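Long-range contact in epimerase domain-containing protein (Bacillus cereus HuA2-4, PDB 6ZLK), which interconverts UDP-glucuronic acid and UDP-galacturonic acid by inverting the sugar at C4, using a bound NAD cofactor: residues 231-245 with 282-296. Sequence-based numbering, arbitrary orientation.
Sequences TKKNIIGEVINIGGK and ADISKASTLLQYSPT
Just beyond strand 239-242, Ile284 CG2 presses on Gly243 N at 3.4 Å, and that buried N-H has no hydrogen-bond partner. The amino group of Lys286 ties helix 285-291 to two successive residues, Glu238 and Val239: NZ donates to Val239 O at 2.8 Å and forms a salt bridge with Glu238 OE1 at 2.7 Å, meeting the carboxylate oxygen almost head-on. The lysine chain is fully extended, with CG anti to the backbone N (chi1 -178°), which carries NZ across to the strand backbone. A bend at chi2 turns the Glu238 carboxylate, and its CG lies against Leu290 CD1. At the other end of the helix Thr231 OG1 donates to Leu290 O (2.7 Å) and accepts from Lys233 N in an ST turn. Between these polar ends lies an apolar layer. Ile240 CG2 rests on Ala287 CB at 3.6 Å, while Leu291 splits its branches, CD1 against Ile242 CD1 and CD2 against both Ile235 CD1 and Thr231 CG2. This is the Rossmann-type domain of the epimerase/dehydratase family: strand 239-242 runs parallel to strand 171-180 at the border of the main sheet, and the short helix packs over it at a crossing angle of -110°, with Leu291 also touching Ala227 of helix 218-230. Where strand and helix meet, a water accepts from Ala287 N and lies 2.8 Å from Asn241 O. The Asn241 amide is held at both ends, ND2 giving a nearly straight bond to Asp283 O (3.0 Å, 169°) and OD1 bonding Tyr130 OH. Gly243 O lies in plane at the edge of the Tyr293 ring and accepts from its OH (2.7 Å), while Pro295 CG packs on Gly244 C.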
ATOM      1  N   THR A 231     -11.058  -5.641  26.178  1.00 21.42           N
ATOM      2  CA  THR A 231     -10.853  -4.369  26.911  1.00 20.47           C
ATOM      3  C   THR A 231     -12.206  -3.658  27.041  1.00 23.83           C
ATOM      4  O   THR A 231     -13.041  -3.709  26.091  1.00 22.57           O
ATOM      5  CB  THR A 231      -9.834  -3.464  26.204  1.00 19.35           C
ATOM      6  OG1 THR A 231      -9.718  -2.280  27.008  1.00 21.22           O
ATOM      7  CG2 THR A 231     -10.248  -3.043  24.819  1.00 20.04           C
ATOM      8  N   LYS A 232     -12.345  -2.899  28.119  1.00 25.06           N
ATOM      9  CA  LYS A 232     -13.520  -2.013  28.321  1.00 28.43           C
ATOM     10  C   LYS A 232     -13.324  -0.665  27.622  1.00 28.99           C
ATOM     11  O   LYS A 232     -14.342   0.058  27.459  1.00 30.16           O
ATOM     12  CB  LYS A 232     -13.758  -1.858  29.826  1.00 34.57           C
ATOM     13  CG  LYS A 232     -14.251  -3.139  30.497  1.00 40.21           C
ATOM     14  CD  LYS A 232     -15.301  -3.849  29.652  1.00 47.42           C
ATOM     15  CE  LYS A 232     -16.016  -4.985  30.360  1.00 50.70           C
ATOM     16  NZ  LYS A 232     -16.846  -5.756  29.406  1.00 53.34           N
ATOM     17  N   LYS A 233     -12.107  -0.342  27.188  1.00 25.13           N
ATOM     18  CA  LYS A 233     -11.802   0.955  26.554  1.00 25.13           C
ATOM     19  C   LYS A 233     -12.343   0.940  25.121  1.00 27.00           C
ATOM     20  O   LYS A 233     -12.404  -0.138  24.528  1.00 26.14           O
ATOM     21  CB  LYS A 233     -10.306   1.235  26.619  1.00 29.92           C
ATOM     22  CG  LYS A 233      -9.761   1.466  28.019  1.00 35.57           C
ATOM     23  CD  LYS A 233      -8.914   2.718  28.110  1.00 39.48           C
ATOM     24  CE  LYS A 233      -8.714   3.218  29.522  1.00 42.46           C
ATOM     25  NZ  LYS A 233      -8.783   2.112  30.506  1.00 44.03           N
ATOM     26  N   ASN A 234     -12.776   2.088  24.603  1.00 28.78           N
ATOM     27  CA  ASN A 234     -13.133   2.232  23.175  1.00 29.65           C
ATOM     28  C   ASN A 234     -11.812   2.351  22.413  1.00 30.09           C
ATOM     29  O   ASN A 234     -11.136   3.373  22.541  1.00 27.59           O
ATOM     30  CB  ASN A 234     -14.096   3.379  22.866  1.00 35.11           C
ATOM     31  CG  ASN A 234     -14.658   3.216  21.465  1.00 38.21           C
ATOM     32  OD1 ASN A 234     -13.917   3.000  20.521  1.00 34.41           O
ATOM     33  ND2 ASN A 234     -15.970   3.285  21.313  1.00 46.27           N
ATOM     34  N   ILE A 235     -11.479   1.333  21.618  1.00 23.33           N
ATOM     35  CA  ILE A 235     -10.214   1.273  20.849  1.00 19.71           C
ATOM     36  C   ILE A 235     -10.466   1.287  19.340  1.00 17.75           C
ATOM     37  O   ILE A 235      -9.517   1.112  18.551  1.00 19.30           O
ATOM     38  CB  ILE A 235      -9.366   0.062  21.282  1.00 19.28           C
ATOM     39  CG1 ILE A 235     -10.043  -1.269  20.952  1.00 21.21           C
ATOM     40  CG2 ILE A 235      -9.035   0.164  22.756  1.00 21.49           C
ATOM     41  CD1 ILE A 235      -9.150  -2.471  21.154  1.00 19.35           C
ATOM     42  N   ILE A 236     -11.683   1.560  18.927  1.00 18.89           N
ATOM     43  CA  ILE A 236     -12.012   1.531  17.484  1.00 19.53           C
ATOM     44  C   ILE A 236     -11.215   2.637  16.794  1.00 19.46           C
ATOM     45  O   ILE A 236     -11.144   3.782  17.322  1.00 20.52           O
ATOM     46  CB  ILE A 236     -13.514   1.659  17.226  1.00 21.24           C
ATOM     47  CG1 ILE A 236     -14.347   0.595  17.944  1.00 22.99           C
ATOM     48  CG2 ILE A 236     -13.723   1.673  15.736  1.00 21.41           C
ATOM     49  CD1 ILE A 236     -13.872  -0.824  17.805  1.00 23.59           C
ATOM     50  N   GLY A 237     -10.612   2.305  15.665  1.00 19.29           N
ATOM     51  CA  GLY A 237      -9.804   3.185  14.809  1.00 20.96           C
ATOM     52  C   GLY A 237      -8.350   3.260  15.244  1.00 19.66           C
ATOM     53  O   GLY A 237      -7.596   3.903  14.527  1.00 22.27           O
ATOM     54  N   GLU A 238      -7.962   2.636  16.366  1.00 18.16           N
ATOM     55  CA  GLU A 238      -6.625   2.775  16.974  1.00 19.36           C
ATOM     56  C   GLU A 238      -5.634   1.787  16.331  1.00 17.34           C
ATOM     57  O   GLU A 238      -6.048   0.642  15.948  1.00 17.58           O
ATOM     58  CB  GLU A 238      -6.610   2.486  18.468  1.00 18.93           C
ATOM     59  CG  GLU A 238      -7.311   3.560  19.313  1.00 25.51           C
ATOM     60  CD  GLU A 238      -6.856   4.993  19.065  1.00 32.11           C
ATOM     61  OE1 GLU A 238      -5.672   5.219  18.787  1.00 36.07           O
ATOM     62  OE2 GLU A 238      -7.712   5.894  19.145  1.00 40.42           O
ATOM     63  N   VAL A 239      -4.427   2.239  16.124  1.00 17.49           N
ATOM     64  CA  VAL A 239      -3.270   1.360  15.819  1.00 16.06           C
ATOM     65  C   VAL A 239      -2.505   1.149  17.118  1.00 17.82           C
ATOM     66  O   VAL A 239      -2.162   2.138  17.789  1.00 16.28           O
ATOM     67  CB  VAL A 239      -2.379   1.970  14.740  1.00 16.97           C
ATOM     68  CG1 VAL A 239      -1.169   1.095  14.453  1.00 19.47           C
ATOM     69  CG2 VAL A 239      -3.202   2.224  13.478  1.00 19.01           C
ATOM     70  N   ILE A 240      -2.183  -0.094  17.453  1.00 15.81           N
ATOM     71  CA  ILE A 240      -1.578  -0.464  18.749  1.00 15.39           C
ATOM     72  C   ILE A 240      -0.390  -1.397  18.488  1.00 14.91           C
ATOM     73  O   ILE A 240      -0.640  -2.504  17.961  1.00 15.56           O
ATOM     74  CB  ILE A 240      -2.609  -1.134  19.685  1.00 16.76           C
ATOM     75  CG1 ILE A 240      -3.887  -0.284  19.818  1.00 19.07           C
ATOM     76  CG2 ILE A 240      -1.938  -1.438  21.010  1.00 17.78           C
ATOM     77  CD1 ILE A 240      -4.965  -0.920  20.709  1.00 19.25           C
ATOM     78  N   ASN A 241       0.800  -0.982  18.862  1.00 15.18           N
ATOM     79  CA  ASN A 241       1.998  -1.875  18.878  1.00 13.86           C
ATOM     80  C   ASN A 241       1.849  -2.946  19.970  1.00 16.06           C
ATOM     81  O   ASN A 241       1.472  -2.645  21.146  1.00 16.32           O
ATOM     82  CB  ASN A 241       3.276  -1.143  19.195  1.00 14.46           C
ATOM     83  CG  ASN A 241       3.671  -0.135  18.142  1.00 14.94           C
ATOM     84  OD1 ASN A 241       3.386  -0.295  16.976  1.00 15.96           O
ATOM     85  ND2 ASN A 241       4.353   0.913  18.581  1.00 17.17           N
ATOM     86  N   ILE A 242       2.161  -4.191  19.628  1.00 14.93           N
ATOM     87  CA  ILE A 242       2.251  -5.326  20.575  1.00 16.65           C
ATOM     88  C   ILE A 242       3.690  -5.850  20.486  1.00 18.38           C
ATOM     89  O   ILE A 242       4.044  -6.445  19.442  1.00 17.74           O
ATOM     90  CB  ILE A 242       1.231  -6.426  20.217  1.00 18.06           C
ATOM     91  CG1 ILE A 242      -0.208  -5.885  20.174  1.00 21.28           C
ATOM     92  CG2 ILE A 242       1.362  -7.623  21.146  1.00 20.05           C
ATOM     93  CD1 ILE A 242      -0.691  -5.371  21.501  1.00 21.80           C
ATOM     94  N   GLY A 243       4.510  -5.546  21.484  1.00 16.54           N
ATOM     95  CA  GLY A 243       5.929  -5.875  21.544  1.00 15.53           C
ATOM     96  C   GLY A 243       6.279  -6.636  22.788  1.00 17.29           C
ATOM     97  O   GLY A 243       5.396  -6.913  23.615  1.00 18.24           O
ATOM     98  N   GLY A 244       7.543  -7.002  22.854  1.00 17.18           N
ATOM     99  CA  GLY A 244       7.979  -8.002  23.807  1.00 19.08           C
ATOM    100  C   GLY A 244       8.551  -7.424  25.059  1.00 19.64           C
ATOM    101  O   GLY A 244       8.711  -6.177  25.203  1.00 20.78           O
ATOM    102  N   LYS A 245       8.928  -8.332  25.945  1.00 20.29           N
ATOM    103  CA  LYS A 245       9.505  -7.928  27.250  1.00 23.14           C
ATOM    104  C   LYS A 245      10.929  -7.389  27.099  1.00 22.61           C
ATOM    105  O   LYS A 245      11.326  -6.481  27.831  1.00 21.95           O
ATOM    106  CB  LYS A 245       9.434  -9.112  28.207  1.00 22.24           C
ATOM    107  CG  LYS A 245       9.772  -8.679  29.615  1.00 26.52           C
ATOM    108  CD  LYS A 245       9.763  -9.823  30.548  1.00 26.65           C
ATOM    109  CE  LYS A 245       9.950  -9.391  31.984  1.00 30.54           C
ATOM    110  NZ  LYS A 245       9.799 -10.615  32.798  1.00 37.87           N
ATOM    111  N   ALA A 282       9.598  -1.480  19.909  1.00 15.64           N
ATOM    112  CA  ALA A 282       8.237  -0.926  20.045  1.00 15.02           C
ATOM    113  C   ALA A 282       8.174  -0.013  21.268  1.00 15.72           C
ATOM    114  O   ALA A 282       8.639  -0.374  22.343  1.00 16.42           O
ATOM    115  CB  ALA A 282       7.224  -2.022  20.174  1.00 16.89           C
ATOM    116  N   ASP A 283       7.482   1.110  21.124  1.00 15.34           N
ATOM    117  CA  ASP A 283       6.873   1.795  22.271  1.00 15.32           C
ATOM    118  C   ASP A 283       5.515   1.100  22.462  1.00 14.82           C
ATOM    119  O   ASP A 283       4.620   1.220  21.557  1.00 17.19           O
ATOM    120  CB  ASP A 283       6.665   3.268  21.936  1.00 16.80           C
ATOM    121  CG  ASP A 283       6.139   4.088  23.090  1.00 20.79           C
ATOM    122  OD1 ASP A 283       5.565   3.504  24.019  1.00 17.25           O
ATOM    123  OD2 ASP A 283       6.335   5.338  23.041  1.00 21.99           O
ATOM    124  N   ILE A 284       5.366   0.382  23.558  1.00 15.29           N
ATOM    125  CA  ILE A 284       4.115  -0.352  23.854  1.00 15.82           C
ATOM    126  C   ILE A 284       3.308   0.422  24.903  1.00 15.58           C
ATOM    127  O   ILE A 284       2.451  -0.165  25.512  1.00 15.22           O
ATOM    128  CB  ILE A 284       4.436  -1.796  24.266  1.00 16.89           C
ATOM    129  CG1 ILE A 284       5.419  -1.866  25.440  1.00 19.36           C
ATOM    130  CG2 ILE A 284       4.930  -2.575  23.055  1.00 18.82           C
ATOM    131  CD1 ILE A 284       5.590  -3.257  26.035  1.00 21.99           C
ATOM    132  N   SER A 285       3.596   1.712  25.133  1.00 16.74           N
ATOM    133  CA  SER A 285       2.788   2.539  26.068  1.00 15.95           C
ATOM    134  C   SER A 285       1.301   2.604  25.730  1.00 15.78           C
ATOM    135  O   SER A 285       0.468   2.513  26.654  1.00 15.45           O
ATOM    136  CB  SER A 285       3.392   3.945  26.103  1.00 19.28           C
ATOM    137  OG  SER A 285       4.780   3.838  26.317  1.00 32.41           O
ATOM    138  N   LYS A 286       0.951   2.711  24.461  1.00 14.80           N
ATOM    139  CA  LYS A 286      -0.466   2.796  24.092  1.00 15.88           C
ATOM    140  C   LYS A 286      -1.156   1.468  24.454  1.00 16.73           C
ATOM    141  O   LYS A 286      -2.272   1.474  24.975  1.00 16.99           O
ATOM    142  CB  LYS A 286      -0.550   3.146  22.616  1.00 17.43           C
ATOM    143  CG  LYS A 286      -1.963   3.309  22.124  1.00 19.25           C
ATOM    144  CD  LYS A 286      -1.878   3.774  20.710  1.00 21.52           C
ATOM    145  CE  LYS A 286      -3.143   4.321  20.145  1.00 24.30           C
ATOM    146  NZ  LYS A 286      -2.994   4.627  18.704  1.00 22.57           N
ATOM    147  N   ALA A 287      -0.509   0.320  24.207  1.00 15.12           N
ATOM    148  CA  ALA A 287      -1.128  -0.974  24.538  1.00 15.63           C
ATOM    149  C   ALA A 287      -1.343  -1.089  26.049  1.00 15.58           C
ATOM    150  O   ALA A 287      -2.337  -1.654  26.470  1.00 16.48           O
ATOM    151  CB  ALA A 287      -0.250  -2.105  24.082  1.00 15.49           C
ATOM    152  N   SER A 288      -0.403  -0.559  26.843  1.00 15.51           N
ATOM    153  CA  SER A 288      -0.571  -0.499  28.314  1.00 17.23           C
ATOM    154  C   SER A 288      -1.852   0.273  28.668  1.00 18.63           C
ATOM    155  O   SER A 288      -2.650  -0.203  29.446  1.00 20.33           O
ATOM    156  CB  SER A 288       0.657   0.127  28.982  1.00 18.36           C
ATOM    157  OG  SER A 288       0.384   0.252  30.367  1.00 21.98           O
ATOM    158  N   THR A 289      -2.028   1.459  28.102  1.00 16.29           N
ATOM    159  CA  THR A 289      -3.183   2.344  28.360  1.00 19.82           C
ATOM    160  C   THR A 289      -4.478   1.660  27.923  1.00 22.06           C
ATOM    161  O   THR A 289      -5.408   1.597  28.731  1.00 22.04           O
ATOM    162  CB  THR A 289      -3.062   3.682  27.651  1.00 21.76           C
ATOM    163  OG1 THR A 289      -1.844   4.318  28.045  1.00 21.80           O
ATOM    164  CG2 THR A 289      -4.246   4.581  27.928  1.00 24.36           C
ATOM    165  N   LEU A 290      -4.543   1.166  26.694  1.00 17.15           N
ATOM    166  CA  LEU A 290      -5.830   0.721  26.108  1.00 18.75           C
ATOM    167  C   LEU A 290      -6.163  -0.723  26.427  1.00 17.99           C
ATOM    168  O   LEU A 290      -7.367  -0.980  26.472  1.00 20.28           O
ATOM    169  CB  LEU A 290      -5.806   0.941  24.611  1.00 19.98           C
ATOM    170  CG  LEU A 290      -5.629   2.378  24.169  1.00 19.55           C
ATOM    171  CD1 LEU A 290      -5.549   2.437  22.676  1.00 20.89           C
ATOM    172  CD2 LEU A 290      -6.756   3.263  24.649  1.00 23.28           C
ATOM    173  N   LEU A 291      -5.140  -1.571  26.629  1.00 17.24           N
ATOM    174  CA  LEU A 291      -5.347  -3.035  26.736  1.00 20.03           C
ATOM    175  C   LEU A 291      -4.866  -3.556  28.085  1.00 20.04           C
ATOM    176  O   LEU A 291      -5.039  -4.743  28.307  1.00 22.27           O
ATOM    177  CB  LEU A 291      -4.621  -3.779  25.631  1.00 18.91           C
ATOM    178  CG  LEU A 291      -4.863  -3.277  24.217  1.00 18.59           C
ATOM    179  CD1 LEU A 291      -4.041  -4.108  23.261  1.00 17.93           C
ATOM    180  CD2 LEU A 291      -6.348  -3.290  23.857  1.00 20.09           C
ATOM    181  N   GLN A 292      -4.269  -2.724  28.938  1.00 19.11           N
ATOM    182  CA  GLN A 292      -3.573  -3.209  30.144  1.00 20.71           C
ATOM    183  C   GLN A 292      -2.551  -4.272  29.729  1.00 19.35           C
ATOM    184  O   GLN A 292      -2.257  -5.177  30.482  1.00 21.00           O
ATOM    185  CB  GLN A 292      -4.576  -3.664  31.205  1.00 23.81           C
ATOM    186  CG  GLN A 292      -5.406  -2.514  31.749  1.00 28.66           C
ATOM    187  CD  GLN A 292      -6.201  -3.026  32.925  1.00 36.48           C
ATOM    188  OE1 GLN A 292      -7.258  -3.635  32.755  1.00 46.35           O
ATOM    189  NE2 GLN A 292      -5.653  -2.863  34.120  1.00 44.91           N
ATOM    190  N   TYR A 293      -1.942  -4.094  28.559  1.00 18.55           N
ATOM    191  CA  TYR A 293      -0.891  -5.012  28.065  1.00 19.05           C
ATOM    192  C   TYR A 293       0.390  -4.803  28.841  1.00 19.27           C
ATOM    193  O   TYR A 293       0.911  -3.690  28.986  1.00 21.14           O
ATOM    194  CB  TYR A 293      -0.681  -4.780  26.570  1.00 19.26           C
ATOM    195  CG  TYR A 293       0.362  -5.692  25.986  1.00 19.18           C
ATOM    196  CD1 TYR A 293       0.129  -7.058  25.946  1.00 21.26           C
ATOM    197  CD2 TYR A 293       1.536  -5.190  25.451  1.00 19.43           C
ATOM    198  CE1 TYR A 293       1.101  -7.908  25.461  1.00 19.43           C
ATOM    199  CE2 TYR A 293       2.503  -6.041  24.938  1.00 19.57           C
ATOM    200  CZ  TYR A 293       2.240  -7.388  24.888  1.00 19.13           C
ATOM    201  OH  TYR A 293       3.177  -8.226  24.347  1.00 18.01           O
ATOM    202  N   SER A 294       0.990  -5.897  29.238  1.00 18.98           N
ATOM    203  CA  SER A 294       2.337  -5.865  29.832  1.00 22.51           C
ATOM    204  C   SER A 294       2.974  -7.209  29.540  1.00 22.82           C
ATOM    205  O   SER A 294       2.473  -8.217  30.018  1.00 22.97           O
ATOM    206  CB  SER A 294       2.238  -5.568  31.314  1.00 28.24           C
ATOM    207  OG  SER A 294       3.502  -5.754  31.943  1.00 33.47           O
ATOM    208  N   PRO A 295       4.027  -7.278  28.683  1.00 20.06           N
ATOM    209  CA  PRO A 295       4.626  -8.574  28.365  1.00 19.74           C
ATOM    210  C   PRO A 295       5.355  -9.060  29.608  1.00 19.79           C
ATOM    211  O   PRO A 295       5.986  -8.257  30.262  1.00 22.90           O
ATOM    212  CB  PRO A 295       5.536  -8.283  27.162  1.00 19.90           C
ATOM    213  CG  PRO A 295       5.912  -6.831  27.355  1.00 22.03           C
ATOM    214  CD  PRO A 295       4.686  -6.169  27.981  1.00 22.85           C
ATOM    215  N   THR A 296       5.209 -10.331  29.934  1.00 17.48           N
ATOM    216  CA  THR A 296       5.760 -10.929  31.175  1.00 21.18           C
ATOM    217  C   THR A 296       6.776 -12.026  30.891  1.00 21.93           C
ATOM    218  O   THR A 296       7.456 -12.464  31.840  1.00 24.24           O
ATOM    219  CB  THR A 296       4.610 -11.433  32.053  1.00 21.71           C
ATOM    220  OG1 THR A 296       3.898 -12.441  31.338  1.00 23.00           O
ATOM    221  CG2 THR A 296       3.723 -10.279  32.451  1.00 25.39           C
TER
HETATM  222  O   HOH W   1      -8.014  -2.789  29.744  1.00 40.41           O
HETATM  223  O   HOH W   2       1.477  -0.005  22.218  1.00 16.38           O